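Local coordinates for Tautomerase_3 domain-containing protein (Corynebacterium halotolerans YIM 70093 = DSM 44683, PDB 7M58) that probably acts as a hydrolase of the cis-3-chloroacrylic acid dehalogenase family in the tautomerase superfamily, working as a trimer, at residues Y3-R8 / V41-L46; A9-Q14 / G61-H66; D68-R73 / L118-G123; D80-I85 / V100-N105. One frame throughout, in Å; residues are numbered along the deposited sequence.

Contact 1: Y3-R8 / V41-L46; sequences YAVSSR and VIFNDL
Tyr3-Arg8 and Val41-Leu46 are neighbouring parallel strands, paired from Tyr3 beside Val41 to Arg8 beside Leu46. Their axes approach to 4.6 Å and differ in direction by 24°. The backbone bonds alternate in direction. Ile42 N donates to Tyr3 O at 2.7 Å. Val5 N donates back to Ile42 O at 2.8 Å, and Asn44 N reaches Val5 O at 2.9 Å. The ladder slackens at Ser7 N to Asn44 O, a weak bond of 3.4 Å. It tightens again at Leu46 N to Ser7 O, 2.9 Å. The same carbonyls also take CA-H...O contacts; Tyr3 O, for example, receives Val41 CA.

Val5 and Phe43 carry the apolar side of the contact. Both side chains leave the sheet on the same side and run alongside each other, with Val5 CB 3.7 Å from Phe43 CD1. Val5 CG1 stands trans to its own amide nitrogen (chi1 176°) and touches the same two ring atoms, CD1 and CE1. Tyr3, Val41, Ser7 and Asp45 share this face. Helix 14-31 packs on Tyr3, Val5 and Phe43, and helix 75-92 on Tyr3. Tyr3 OH bonds to His28 ND1, and Asp45 forms a salt bridge with Arg17. On the other face Asn44 ND2 sits 3.8 Å from Ala4 CB, and Ser6 OG lies alongside Asn44 CB. Val41 and Ile42 also pair antiparallel with a strand of the second subunit, which continues the sheet. The pair forms the two strands of the beta-alpha-beta unit 2-8, 14-31 and 40-46, as in the tautomerase fold.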
loop_
_atom_site.group_PDB
_atom_site.type_symbol
_atom_site.label_atom_id
_atom_site.label_comp_id
_atom_site.label_asym_id
_atom_site.label_seq_id
_atom_site.Cartn_x
_atom_site.Cartn_y
_atom_site.Cartn_z
ATOM N N TYR A 3 9.906 3.321 0.080
ATOM C CA TYR A 3 9.908 2.178 -0.814
ATOM C C TYR A 3 9.555 0.917 -0.037
ATOM O O TYR A 3 10.241 0.568 0.930
ATOM C CB TYR A 3 11.271 2.029 -1.481
ATOM C CG TYR A 3 11.574 3.158 -2.425
ATOM C CD1 TYR A 3 12.128 4.343 -1.965
ATOM C CD2 TYR A 3 11.287 3.046 -3.779
ATOM C CE1 TYR A 3 12.400 5.380 -2.818
ATOM C CE2 TYR A 3 11.559 4.083 -4.643
ATOM C CZ TYR A 3 12.108 5.250 -4.154
ATOM O OH TYR A 3 12.388 6.288 -5.009
ATOM N N ALA A 4 8.485 0.241 -0.447
ATOM C CA ALA A 4 8.177 -1.083 0.069
ATOM C C ALA A 4 8.561 -2.106 -0.992
ATOM O O ALA A 4 8.209 -1.959 -2.165
ATOM C CB ALA A 4 6.706 -1.195 0.455
ATOM N N VAL A 5 9.335 -3.103 -0.589
ATOM C CA VAL A 5 9.899 -4.096 -1.496
ATOM C C VAL A 5 9.337 -5.439 -1.084
ATOM O O VAL A 5 9.577 -5.893 0.040
ATOM C CB VAL A 5 11.434 -4.122 -1.447
ATOM C CG1 VAL A 5 11.951 -5.240 -2.322
ATOM C CG2 VAL A 5 12.038 -2.752 -1.826
ATOM N N SER A 6 8.586 -6.068 -1.973
ATOM C CA SER A 6 7.960 -7.347 -1.682
ATOM C C SER A 6 8.650 -8.437 -2.480
ATOM O O SER A 6 8.819 -8.298 -3.700
ATOM C CB SER A 6 6.469 -7.321 -2.026
ATOM O OG SER A 6 5.777 -6.464 -1.143
ATOM N N SER A 7 9.046 -9.506 -1.786
ATOM C CA SER A 7 9.698 -10.660 -2.389
ATOM C C SER A 7 9.518 -11.850 -1.460
ATOM O O SER A 7 9.278 -11.687 -0.260
ATOM C CB SER A 7 11.187 -10.420 -2.635
ATOM O OG SER A 7 11.868 -10.146 -1.422
ATOM N N ARG A 8 9.626 -13.050 -2.040
ATOM C CA ARG A 8 9.664 -14.285 -1.258
ATOM C C ARG A 8 10.702 -14.189 -0.152
ATOM O O ARG A 8 11.861 -13.855 -0.406
ATOM C CB ARG A 8 9.988 -15.464 -2.174
ATOM C CG ARG A 8 10.297 -16.754 -1.441
ATOM C CD ARG A 8 9.080 -17.593 -1.153
ATOM N NE ARG A 8 9.417 -19.022 -1.150
ATOM C CZ ARG A 8 9.881 -19.675 -0.085
ATOM N NH1 ARG A 8 10.043 -19.033 1.073
ATOM N NH2 ARG A 8 10.165 -20.972 -0.172
ATOM N N VAL A 41 13.007 2.612 3.473
ATOM C CA VAL A 41 12.895 1.379 2.704
ATOM C C VAL A 41 12.388 0.283 3.623
ATOM O O VAL A 41 12.939 0.069 4.711
ATOM C CB VAL A 41 14.232 0.950 2.075
ATOM C CG1 VAL A 41 14.051 -0.394 1.364
ATOM C CG2 VAL A 41 14.747 1.998 1.109
ATOM N N ILE A 42 11.366 -0.430 3.182
ATOM C CA ILE A 42 10.788 -1.502 3.975
ATOM C C ILE A 42 10.771 -2.769 3.133
ATOM O O ILE A 42 10.428 -2.731 1.947
ATOM C CB ILE A 42 9.380 -1.136 4.465
ATOM C CG1 ILE A 42 9.478 -0.068 5.536
ATOM C CG2 ILE A 42 8.720 -2.330 5.052
ATOM C CD1 ILE A 42 8.209 0.757 5.654
ATOM N N PHE A 43 11.136 -3.892 3.746
ATOM C CA PHE A 43 11.141 -5.188 3.085
ATOM C C PHE A 43 10.016 -6.035 3.659
ATOM O O PHE A 43 10.082 -6.458 4.819
ATOM C CB PHE A 43 12.492 -5.882 3.240
ATOM C CG PHE A 43 13.568 -5.239 2.446
ATOM C CD1 PHE A 43 13.712 -5.529 1.089
ATOM C CD2 PHE A 43 14.422 -4.310 3.031
ATOM C CE1 PHE A 43 14.698 -4.912 0.331
ATOM C CE2 PHE A 43 15.417 -3.690 2.279
ATOM C CZ PHE A 43 15.556 -3.989 0.926
ATOM N N ASN A 44 8.996 -6.282 2.837
ATOM C CA ASN A 44 7.910 -7.201 3.164
ATOM C C ASN A 44 8.244 -8.573 2.588
ATOM O O ASN A 44 8.150 -8.796 1.373
ATOM C CB ASN A 44 6.579 -6.689 2.620
ATOM C CG ASN A 44 6.135 -5.398 3.300
ATOM O OD1 ASN A 44 5.894 -5.371 4.510
ATOM N ND2 ASN A 44 6.015 -4.326 2.524
ATOM N N ASP A 45 8.623 -9.504 3.455
ATOM C CA ASP A 45 8.950 -10.842 2.994
ATOM C C ASP A 45 7.696 -11.703 2.944
ATOM O O ASP A 45 6.869 -11.685 3.865
ATOM C CB ASP A 45 10.011 -11.479 3.895
ATOM C CG ASP A 45 11.383 -10.824 3.734
ATOM O OD1 ASP A 45 11.591 -10.065 2.751
ATOM O OD2 ASP A 45 12.257 -11.071 4.591
ATOM N N LEU A 46 7.584 -12.493 1.887
ATOM C CA LEU A 46 6.365 -13.224 1.594
ATOM C C LEU A 46 6.583 -14.713 1.819
ATOM O O LEU A 46 7.695 -15.217 1.648
ATOM C CB LEU A 46 5.936 -12.979 0.144
ATOM C CG LEU A 46 5.580 -11.551 -0.243
ATOM C CD1 LEU A 46 5.349 -11.456 -1.749
ATOM C CD2 LEU A 46 4.358 -11.091 0.542
#

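Contact 2: A9-Q14 / G61-H66; sequences AGLIDQ and GHVWIH
Leu11 and Ile12 lie in the loop that joins strand 2-8 to helix 14-31 in the first beta-alpha-beta unit, and both meet Val63 where strand 63-70 begins. The contact is small, burying 143 Å² in all, and apolar. Its closest approach is between two methyl groups, Leu11 CD2 and Val63 CG2, at 3.5 Å. The two side chains meet at a slant. Leu11 CG lies opposite the backbone nitrogen across the CA-CB bond (chi1 175°), which extends the branch from the loop toward the strand. Its two methyls then divide the work. CD2 also rests against the backbone, 3.9 Å from His62 O, while CD1 lies 4.2 Å from Gly61 CA. Ile12 approaches with the end of its longer branch. That branch is fully extended at chi2 (-180°), and its CD1 comes to 4.4 Å from Val63 CG2, a looser touch on the same methyl. Both loop residues thus meet Val63 at CG2, Leu11 closely and Ile12 loosely.

Ile12 also packs on Val5 and Ser7 of strand 2-8, and Val63 packs on Val5. Leu93 touches both Ile12 and Val63 from the loop after helix 75-92. His62 turns away from Leu11, and its NE2 bonds to Gln40 of the third subunit. The contact thus lays the loop before helix 14-31 against the start of strand 63-70, beside strand 2-8.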
loop_
_atom_site.group_PDB
_atom_site.type_symbol
_atom_site.label_atom_id
_atom_site.label_comp_id
_atom_site.label_asym_id
_atom_site.label_seq_id
_atom_site.Cartn_x
_atom_site.Cartn_y
_atom_site.Cartn_z
ATOM N N ALA A 9 10.272 -14.438 1.081
ATOM C CA ALA A 9 11.215 -14.511 2.188
ATOM C C ALA A 9 12.378 -15.418 1.814
ATOM O O ALA A 9 12.184 -16.565 1.390
ATOM C CB ALA A 9 10.526 -15.024 3.451
ATOM N N GLY A 10 13.588 -14.898 1.981
ATOM C CA GLY A 10 14.792 -15.598 1.619
ATOM C C GLY A 10 15.401 -15.151 0.310
ATOM O O GLY A 10 16.584 -15.411 0.076
ATOM N N LEU A 11 14.641 -14.459 -0.537
ATOM C CA LEU A 11 15.218 -14.020 -1.804
ATOM C C LEU A 11 16.271 -12.948 -1.593
ATOM O O LEU A 11 17.299 -12.942 -2.278
ATOM C CB LEU A 11 14.136 -13.518 -2.757
ATOM C CG LEU A 11 14.687 -12.928 -4.058
ATOM C CD1 LEU A 11 15.275 -14.047 -4.924
ATOM C CD2 LEU A 11 13.578 -12.192 -4.808
ATOM N N ILE A 12 16.039 -12.024 -0.674
ATOM C CA ILE A 12 16.963 -10.927 -0.451
ATOM C C ILE A 12 17.613 -11.125 0.912
ATOM O O ILE A 12 16.986 -10.855 1.945
ATOM C CB ILE A 12 16.263 -9.569 -0.554
ATOM C CG1 ILE A 12 15.408 -9.546 -1.834
ATOM C CG2 ILE A 12 17.307 -8.449 -0.555
ATOM C CD1 ILE A 12 14.624 -8.247 -2.126
ATOM N N ASP A 13 18.854 -11.642 0.901
ATOM C CA ASP A 13 19.864 -11.538 1.968
ATOM C C ASP A 13 19.714 -10.322 2.858
ATOM O O ASP A 13 19.241 -9.278 2.408
ATOM C CB ASP A 13 21.263 -11.387 1.353
ATOM C CG ASP A 13 22.034 -12.642 1.330
ATOM O OD1 ASP A 13 21.574 -13.623 1.933
ATOM O OD2 ASP A 13 23.098 -12.649 0.669
ATOM N N GLN A 14 20.212 -10.392 4.087
ATOM C CA GLN A 14 20.352 -9.153 4.841
ATOM C C GLN A 14 21.375 -8.213 4.202
ATOM O O GLN A 14 21.189 -6.988 4.222
ATOM C CB GLN A 14 20.703 -9.434 6.296
ATOM C CG GLN A 14 20.768 -8.167 7.124
ATOM C CD GLN A 14 19.455 -7.387 7.109
ATOM O OE1 GLN A 14 18.373 -7.956 7.237
ATOM N NE2 GLN A 14 19.548 -6.078 6.940
ATOM N N GLY A 61 12.418 -15.814 -8.176
ATOM C CA GLY A 61 13.093 -14.565 -8.461
ATOM C C GLY A 61 12.176 -13.492 -9.003
ATOM O O GLY A 61 12.312 -13.083 -10.159
ATOM N N HIS A 62 11.235 -13.038 -8.184
ATOM C CA HIS A 62 10.313 -11.976 -8.558
ATOM C C HIS A 62 10.239 -10.975 -7.416
ATOM O O HIS A 62 10.099 -11.365 -6.248
ATOM C CB HIS A 62 8.921 -12.520 -8.877
ATOM C CG HIS A 62 7.965 -11.468 -9.324
ATOM N ND1 HIS A 62 7.901 -11.027 -10.628
ATOM C CD2 HIS A 62 7.049 -10.745 -8.637
ATOM C CE1 HIS A 62 6.986 -10.079 -10.726
ATOM N NE2 HIS A 62 6.451 -9.890 -9.533
ATOM N N VAL A 63 10.328 -9.690 -7.753
ATOM C CA VAL A 63 10.327 -8.619 -6.771
ATOM C C VAL A 63 9.344 -7.549 -7.225
ATOM O O VAL A 63 9.318 -7.175 -8.402
ATOM C CB VAL A 63 11.738 -8.019 -6.603
ATOM C CG1 VAL A 63 11.683 -6.776 -5.725
ATOM C CG2 VAL A 63 12.687 -9.035 -6.036
ATOM N N TRP A 64 8.540 -7.052 -6.293
ATOM C CA TRP A 64 7.648 -5.931 -6.555
ATOM C C TRP A 64 8.061 -4.776 -5.656
ATOM O O TRP A 64 8.222 -4.961 -4.446
ATOM C CB TRP A 64 6.180 -6.289 -6.307
ATOM C CG TRP A 64 5.206 -5.143 -6.564
ATOM C CD1 TRP A 64 5.085 -4.401 -7.718
ATOM C CD2 TRP A 64 4.219 -4.634 -5.663
ATOM N NE1 TRP A 64 4.078 -3.468 -7.584
ATOM C CE2 TRP A 64 3.539 -3.582 -6.329
ATOM C CE3 TRP A 64 3.849 -4.953 -4.356
ATOM C CZ2 TRP A 64 2.507 -2.856 -5.724
ATOM C CZ3 TRP A 64 2.829 -4.230 -3.761
ATOM C CH2 TRP A 64 2.171 -3.191 -4.446
ATOM N N ILE A 65 8.260 -3.603 -6.254
ATOM C CA ILE A 65 8.681 -2.400 -5.547
ATOM C C ILE A 65 7.513 -1.424 -5.607
ATOM O O ILE A 65 7.104 -1.020 -6.705
ATOM C CB ILE A 65 9.920 -1.772 -6.200
ATOM C CG1 ILE A 65 11.032 -2.799 -6.401
ATOM C CG2 ILE A 65 10.436 -0.620 -5.355
ATOM C CD1 ILE A 65 11.934 -2.944 -5.255
ATOM N N HIS A 66 6.993 -1.023 -4.446
ATOM C CA HIS A 66 5.966 0.015 -4.356
ATOM C C HIS A 66 6.549 1.243 -3.684
ATOM O O HIS A 66 6.984 1.173 -2.532
ATOM C CB HIS A 66 4.735 -0.425 -3.574
ATOM C CG HIS A 66 3.680 0.640 -3.511
ATOM N ND1 HIS A 66 2.618 0.705 -4.389
ATOM C CD2 HIS A 66 3.563 1.723 -2.705
ATOM C CE1 HIS A 66 1.877 1.761 -4.105
ATOM N NE2 HIS A 66 2.430 2.395 -3.087
#

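Contact 3: D68-R73 / L118-G123; sequences DIRSGR and LLPEPG. With SO4 (sulfate ion), chain D.
Arg70 meets Pro120 through a nearly straight hydrogen bond, NH1 to Pro120 O at 2.7 Å and 163°. The carbonyl oxygen lies in the guanidinium plane, but NH1 sits above the carbonyl plane, 40° out of it. Pro122 supplies the packing. Its CA lies over one face of the Arg70 guanidinium, 3.6 Å from NH1. Its CB covers a face of the Arg73 guanidinium, 3.5 Å from CZ. Pro122 CG also rests on the backbone, 3.4 Å from Ser71 O. One proline thus touches both arginine head groups.

A sulfate ion, probably from the crystallisation liquor, is held by the same arginines. Arg70 N donates to its O1 at 2.9 Å, and Arg73 NE donates to the same oxygen at 3.1 Å. Arg70 NE points at O3, although the modelled separation is very short and its exact value doubtful. The NH2 groups of both arginines add weak bonds, and His28 NE2 also bonds to the sulfate. Arg70 reaches this position by a bend at chi3 (-58°), which lets the guanidinium edge serve Pro120 on one nitrogen and the sulfate on others.

Further out, Glu125 forms a salt bridge with Arg70 NH2. Leu119 and Pro120 are backed by Trp128 of helix 125-129. The Pro120 carbonyl and Glu125 would help fix the rotation of Arg70. Two arginines, a backbone amide and a histidine around one anion suggest a pocket that can accept a negatively charged group, consistent with the carboxylate substrate of cis-3-chloroacrylic acid dehalogenase.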
loop_
_atom_site.group_PDB
_atom_site.type_symbol
_atom_site.label_atom_id
_atom_site.label_comp_id
_atom_site.label_asym_id
_atom_site.label_seq_id
_atom_site.Cartn_x
_atom_site.Cartn_y
_atom_site.Cartn_z
ATOM N N ASP A 68 6.028 5.279 -2.491
ATOM C CA ASP A 68 5.168 6.435 -2.257
ATOM C C ASP A 68 6.059 7.677 -2.307
ATOM O O ASP A 68 6.971 7.828 -1.491
ATOM C CB ASP A 68 4.422 6.347 -0.920
ATOM C CG ASP A 68 3.302 5.264 -0.891
ATOM O OD1 ASP A 68 2.242 5.445 -1.535
ATOM O OD2 ASP A 68 3.461 4.238 -0.178
ATOM N N ILE A 69 5.817 8.546 -3.289
ATOM C CA ILE A 69 6.590 9.765 -3.490
ATOM C C ILE A 69 5.631 10.953 -3.541
ATOM O O ILE A 69 4.426 10.815 -3.776
ATOM C CB ILE A 69 7.450 9.730 -4.768
ATOM C CG1 ILE A 69 6.556 9.888 -6.007
ATOM C CG2 ILE A 69 8.308 8.460 -4.823
ATOM C CD1 ILE A 69 7.337 10.210 -7.243
ATOM N N ARG A 70 6.183 12.137 -3.322
ATOM C CA ARG A 70 5.388 13.355 -3.386
ATOM C C ARG A 70 4.958 13.670 -4.813
ATOM O O ARG A 70 5.709 13.468 -5.772
ATOM C CB ARG A 70 6.191 14.519 -2.819
ATOM C CG ARG A 70 6.062 14.635 -1.344
ATOM C CD ARG A 70 7.054 15.594 -0.745
ATOM N NE ARG A 70 8.424 15.207 -1.064
ATOM C CZ ARG A 70 9.473 16.015 -0.951
ATOM N NH1 ARG A 70 9.314 17.253 -0.510
ATOM N NH2 ARG A 70 10.681 15.583 -1.290
ATOM N N SER A 71 3.729 14.156 -4.954
ATOM C CA SER A 71 3.311 14.679 -6.246
ATOM C C SER A 71 3.973 16.035 -6.504
ATOM O O SER A 71 4.477 16.698 -5.587
ATOM C CB SER A 71 1.787 14.764 -6.325
ATOM O OG SER A 71 1.247 15.109 -5.074
ATOM N N GLY A 72 4.018 16.420 -7.786
ATOM C CA GLY A 72 4.616 17.676 -8.205
ATOM C C GLY A 72 5.933 17.542 -8.940
ATOM O O GLY A 72 6.521 18.564 -9.322
ATOM N N ARG A 73 6.398 16.319 -9.172
ATOM C CA ARG A 73 7.650 16.062 -9.869
ATOM C C ARG A 73 7.397 15.998 -11.370
ATOM O O ARG A 73 6.286 15.685 -11.820
ATOM C CB ARG A 73 8.277 14.744 -9.391
ATOM C CG ARG A 73 8.446 14.614 -7.882
ATOM C CD ARG A 73 9.913 14.465 -7.531
ATOM N NE ARG A 73 10.125 14.534 -6.099
ATOM C CZ ARG A 73 11.212 15.045 -5.540
ATOM N NH1 ARG A 73 12.185 15.538 -6.296
ATOM N NH2 ARG A 73 11.324 15.064 -4.222
ATOM N N LEU A 118 4.979 18.095 8.793
ATOM C CA LEU A 118 4.407 17.900 7.467
ATOM C C LEU A 118 5.465 18.217 6.429
ATOM O O LEU A 118 6.288 19.113 6.619
ATOM C CB LEU A 118 3.172 18.777 7.258
ATOM C CG LEU A 118 1.988 18.275 8.082
ATOM C CD1 LEU A 118 0.919 19.331 8.273
ATOM C CD2 LEU A 118 1.403 17.035 7.432
ATOM N N LEU A 119 5.497 17.429 5.382
ATOM C CA LEU A 119 6.527 17.576 4.362
ATOM C C LEU A 119 6.122 18.640 3.356
ATOM O O LEU A 119 4.930 18.871 3.137
ATOM C CB LEU A 119 6.757 16.261 3.629
ATOM C CG LEU A 119 7.561 15.203 4.374
ATOM C CD1 LEU A 119 8.096 14.139 3.424
ATOM C CD2 LEU A 119 8.713 15.852 5.134
ATOM N N PRO A 120 7.079 19.328 2.748
ATOM C CA PRO A 120 6.718 20.345 1.762
ATOM C C PRO A 120 6.655 19.782 0.360
ATOM O O PRO A 120 7.021 18.626 0.106
ATOM C CB PRO A 120 7.867 21.344 1.880
ATOM C CG PRO A 120 9.048 20.408 2.067
ATOM C CD PRO A 120 8.541 19.266 2.937
ATOM N N GLU A 121 6.214 20.654 -0.546
ATOM C CA GLU A 121 6.488 20.538 -1.972
ATOM C C GLU A 121 7.901 20.057 -2.301
ATOM O O GLU A 121 8.880 20.482 -1.661
ATOM C CB GLU A 121 6.329 21.914 -2.593
ATOM C CG GLU A 121 6.772 22.022 -3.999
ATOM C CD GLU A 121 6.424 23.327 -4.641
ATOM O OE1 GLU A 121 5.359 23.865 -4.293
ATOM O OE2 GLU A 121 7.327 23.965 -5.283
ATOM N N PRO A 122 8.033 19.196 -3.323
ATOM C CA PRO A 122 9.360 18.793 -3.809
ATOM C C PRO A 122 10.104 20.000 -4.334
ATOM O O PRO A 122 9.535 20.826 -5.037
ATOM C CB PRO A 122 9.072 17.775 -4.919
ATOM C CG PRO A 122 7.603 17.899 -5.171
ATOM C CD PRO A 122 6.954 18.422 -3.955
ATOM N N GLY A 123 11.376 20.103 -3.967
ATOM C CA GLY A 123 12.191 21.245 -4.313
ATOM C C GLY A 123 12.293 22.296 -3.224
ATOM O O GLY A 123 13.176 23.158 -3.297
HETATM S S SO4 D . 9.701 12.400 -2.549
HETATM O O1 SO4 D . 8.888 13.048 -3.665
HETATM O O2 SO4 D . 9.575 10.910 -2.642
HETATM O O3 SO4 D . 9.228 12.869 -1.187
HETATM O O4 SO4 D . 11.184 12.628 -2.730
#

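Contact 4: D80-I85 / V100-N105; sequences DLLEQI and VWVYVN
Leu82 and Ile85 of helix 75-92 close on Val102 of strand 100-107, and this is the tight part of the contact. Leu82 CD2 reaches 3.7 Å from Val102 CB and 3.4 Å from Val102 O. The Leu82 and Val102 side chains run antiparallel and overlap lengthwise. Ile85 meets the same valine at about a right angle, CG2 to CG2 at 3.6 Å. Its CG2 is trans to the backbone nitrogen (chi1 -73° for CG1), which turns this methyl to the strand. The packing eases toward both ends of the strand segment. Leu82 CG is 4.0 Å from Val104 CG2, and Val100 CG1 only comes to 4.4 Å from Ile85 O. Glu83 points away from the strand and is exposed to solvent, whereas Gln84 packs on Leu27 and Ile31 of helix 14-31.

The helix runs nearly antiparallel to the strand, at 159°, with 8.7 Å between the axes. Both belong to the beta-alpha-beta unit 63-70, 75-92 and 100-107. Val102 also packs on Ile65 of strand 63-70, and Ile85 on Tyr3 of strand 2-8. The backbone of Val102 and Val104 bonds to the third subunit, so the helix covers a strand that lies at a subunit interface.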
loop_
_atom_site.group_PDB
_atom_site.type_symbol
_atom_site.label_atom_id
_atom_site.label_comp_id
_atom_site.label_asym_id
_atom_site.label_seq_id
_atom_site.Cartn_x
_atom_site.Cartn_y
_atom_site.Cartn_z
ATOM N N ASP A 80 12.276 8.364 -15.262
ATOM C CA ASP A 80 13.701 8.092 -15.141
ATOM C C ASP A 80 13.962 7.280 -13.878
ATOM O O ASP A 80 14.634 6.234 -13.938
ATOM C CB ASP A 80 14.441 9.435 -15.083
ATOM C CG ASP A 80 14.934 9.894 -16.445
ATOM O OD1 ASP A 80 14.847 9.121 -17.431
ATOM O OD2 ASP A 80 15.285 11.097 -16.560
ATOM N N LEU A 81 13.332 7.691 -12.769
ATOM C CA LEU A 81 13.409 6.928 -11.526
ATOM C C LEU A 81 12.892 5.500 -11.690
ATOM O O LEU A 81 13.502 4.551 -11.180
ATOM C CB LEU A 81 12.626 7.643 -10.438
ATOM C CG LEU A 81 12.659 7.107 -8.993
ATOM C CD1 LEU A 81 14.012 7.284 -8.337
ATOM C CD2 LEU A 81 11.592 7.775 -8.149
ATOM N N LEU A 82 11.798 5.316 -12.433
ATOM C CA LEU A 82 11.260 3.975 -12.633
ATOM C C LEU A 82 12.225 3.112 -13.428
ATOM O O LEU A 82 12.532 1.984 -13.033
ATOM C CB LEU A 82 9.907 4.033 -13.341
ATOM C CG LEU A 82 8.644 4.222 -12.500
ATOM C CD1 LEU A 82 7.598 4.919 -13.304
ATOM C CD2 LEU A 82 8.125 2.859 -12.064
ATOM N N GLU A 83 12.703 3.619 -14.563
ATOM C CA GLU A 83 13.588 2.821 -15.398
ATOM C C GLU A 83 14.877 2.479 -14.665
ATOM O O GLU A 83 15.398 1.363 -14.782
ATOM C CB GLU A 83 13.877 3.566 -16.687
ATOM C CG GLU A 83 12.640 3.822 -17.516
ATOM C CD GLU A 83 12.958 4.422 -18.881
ATOM O OE1 GLU A 83 13.777 5.369 -18.950
ATOM O OE2 GLU A 83 12.400 3.935 -19.888
ATOM N N GLN A 84 15.390 3.413 -13.875
ATOM C CA GLN A 84 16.644 3.157 -13.189
ATOM C C GLN A 84 16.464 2.191 -12.015
ATOM O O GLN A 84 17.384 1.415 -11.711
ATOM C CB GLN A 84 17.234 4.482 -12.743
ATOM C CG GLN A 84 17.753 5.300 -13.923
ATOM C CD GLN A 84 18.785 6.341 -13.511
ATOM O OE1 GLN A 84 19.334 6.294 -12.404
ATOM N NE2 GLN A 84 18.994 7.335 -14.373
ATOM N N ILE A 85 15.302 2.220 -11.350
ATOM C CA ILE A 85 15.038 1.256 -10.284
ATOM C C ILE A 85 14.932 -0.150 -10.853
ATOM O O ILE A 85 15.540 -1.095 -10.342
ATOM C CB ILE A 85 13.769 1.646 -9.508
ATOM C CG1 ILE A 85 14.065 2.860 -8.629
ATOM C CG2 ILE A 85 13.271 0.483 -8.667
ATOM C CD1 ILE A 85 12.824 3.538 -8.075
ATOM N N VAL A 100 11.658 -7.384 -11.930
ATOM C CA VAL A 100 11.596 -6.319 -10.933
ATOM C C VAL A 100 10.494 -5.378 -11.391
ATOM O O VAL A 100 10.686 -4.590 -12.318
ATOM C CB VAL A 100 12.926 -5.576 -10.759
ATOM C CG1 VAL A 100 12.785 -4.494 -9.690
ATOM C CG2 VAL A 100 14.071 -6.537 -10.416
ATOM N N TRP A 101 9.334 -5.465 -10.752
ATOM C CA TRP A 101 8.183 -4.639 -11.080
ATOM C C TRP A 101 8.098 -3.460 -10.119
ATOM O O TRP A 101 8.117 -3.654 -8.898
ATOM C CB TRP A 101 6.906 -5.463 -10.987
ATOM C CG TRP A 101 6.790 -6.471 -12.038
ATOM C CD1 TRP A 101 7.789 -6.956 -12.824
ATOM C CD2 TRP A 101 5.590 -7.131 -12.449
ATOM N NE1 TRP A 101 7.285 -7.884 -13.704
ATOM C CE2 TRP A 101 5.938 -8.012 -13.488
ATOM C CE3 TRP A 101 4.259 -7.069 -12.030
ATOM C CZ2 TRP A 101 5.008 -8.816 -14.112
ATOM C CZ3 TRP A 101 3.339 -7.861 -12.651
ATOM C CH2 TRP A 101 3.711 -8.716 -13.690
ATOM N N VAL A 102 7.947 -2.254 -10.661
ATOM C CA VAL A 102 7.975 -1.029 -9.861
ATOM C C VAL A 102 6.702 -0.218 -10.114
ATOM O O VAL A 102 6.333 0.026 -11.270
ATOM C CB VAL A 102 9.223 -0.173 -10.175
ATOM C CG1 VAL A 102 9.414 0.908 -9.124
ATOM C CG2 VAL A 102 10.463 -1.047 -10.286
ATOM N N TYR A 103 6.037 0.201 -9.031
ATOM C CA TYR A 103 4.883 1.092 -9.076
ATOM C C TYR A 103 5.188 2.364 -8.296
ATOM O O TYR A 103 5.724 2.314 -7.183
ATOM C CB TYR A 103 3.648 0.481 -8.446
ATOM C CG TYR A 103 2.963 -0.614 -9.195
ATOM C CD1 TYR A 103 3.564 -1.254 -10.259
ATOM C CD2 TYR A 103 1.716 -1.043 -8.788
ATOM C CE1 TYR A 103 2.929 -2.273 -10.912
ATOM C CE2 TYR A 103 1.073 -2.048 -9.427
ATOM C CZ TYR A 103 1.675 -2.663 -10.496
ATOM O OH TYR A 103 0.999 -3.681 -11.134
ATOM N N VAL A 104 4.786 3.500 -8.836
ATOM C CA VAL A 104 4.968 4.781 -8.162
ATOM C C VAL A 104 3.604 5.391 -7.878
ATOM O O VAL A 104 2.857 5.727 -8.814
ATOM C CB VAL A 104 5.855 5.727 -8.981
ATOM C CG1 VAL A 104 5.702 7.170 -8.514
ATOM C CG2 VAL A 104 7.289 5.291 -8.846
ATOM N N ASN A 105 3.238 5.531 -6.612
ATOM C CA ASN A 105 2.042 6.249 -6.208
ATOM C C ASN A 105 2.493 7.613 -5.718
ATOM O O ASN A 105 3.476 7.714 -4.981
ATOM C CB ASN A 105 1.256 5.510 -5.110
ATOM C CG ASN A 105 -0.059 6.216 -4.719
ATOM O OD1 ASN A 105 -0.884 6.532 -5.571
ATOM N ND2 ASN A 105 -0.241 6.476 -3.422
#

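Overall arrangement
All four contacts draw on one four-stranded sheet and its helices. Contacts 1, 2 and 4 are largely buried; contact 3 is partly open. Contact 1 relies on backbone bonds, whereas contacts 2 and 4 are apolar packing against strands. Contact 3 mixes proline packing with polar bonds and gathers positive groups around an anion. Contacts 2 and 3 use opposite ends of strand 63-70, with centres about 27 Å apart. That strand lies between strands 2-8 and 100-107, linking contacts 1 and 4 through the sheet. Tyr3 also joins contacts 1 and 4 directly, by packing on Leu81 and Ile85. Contact 4 is nested in the loop that contact 3 closes, and Ile69 pairs with Asn105 between them.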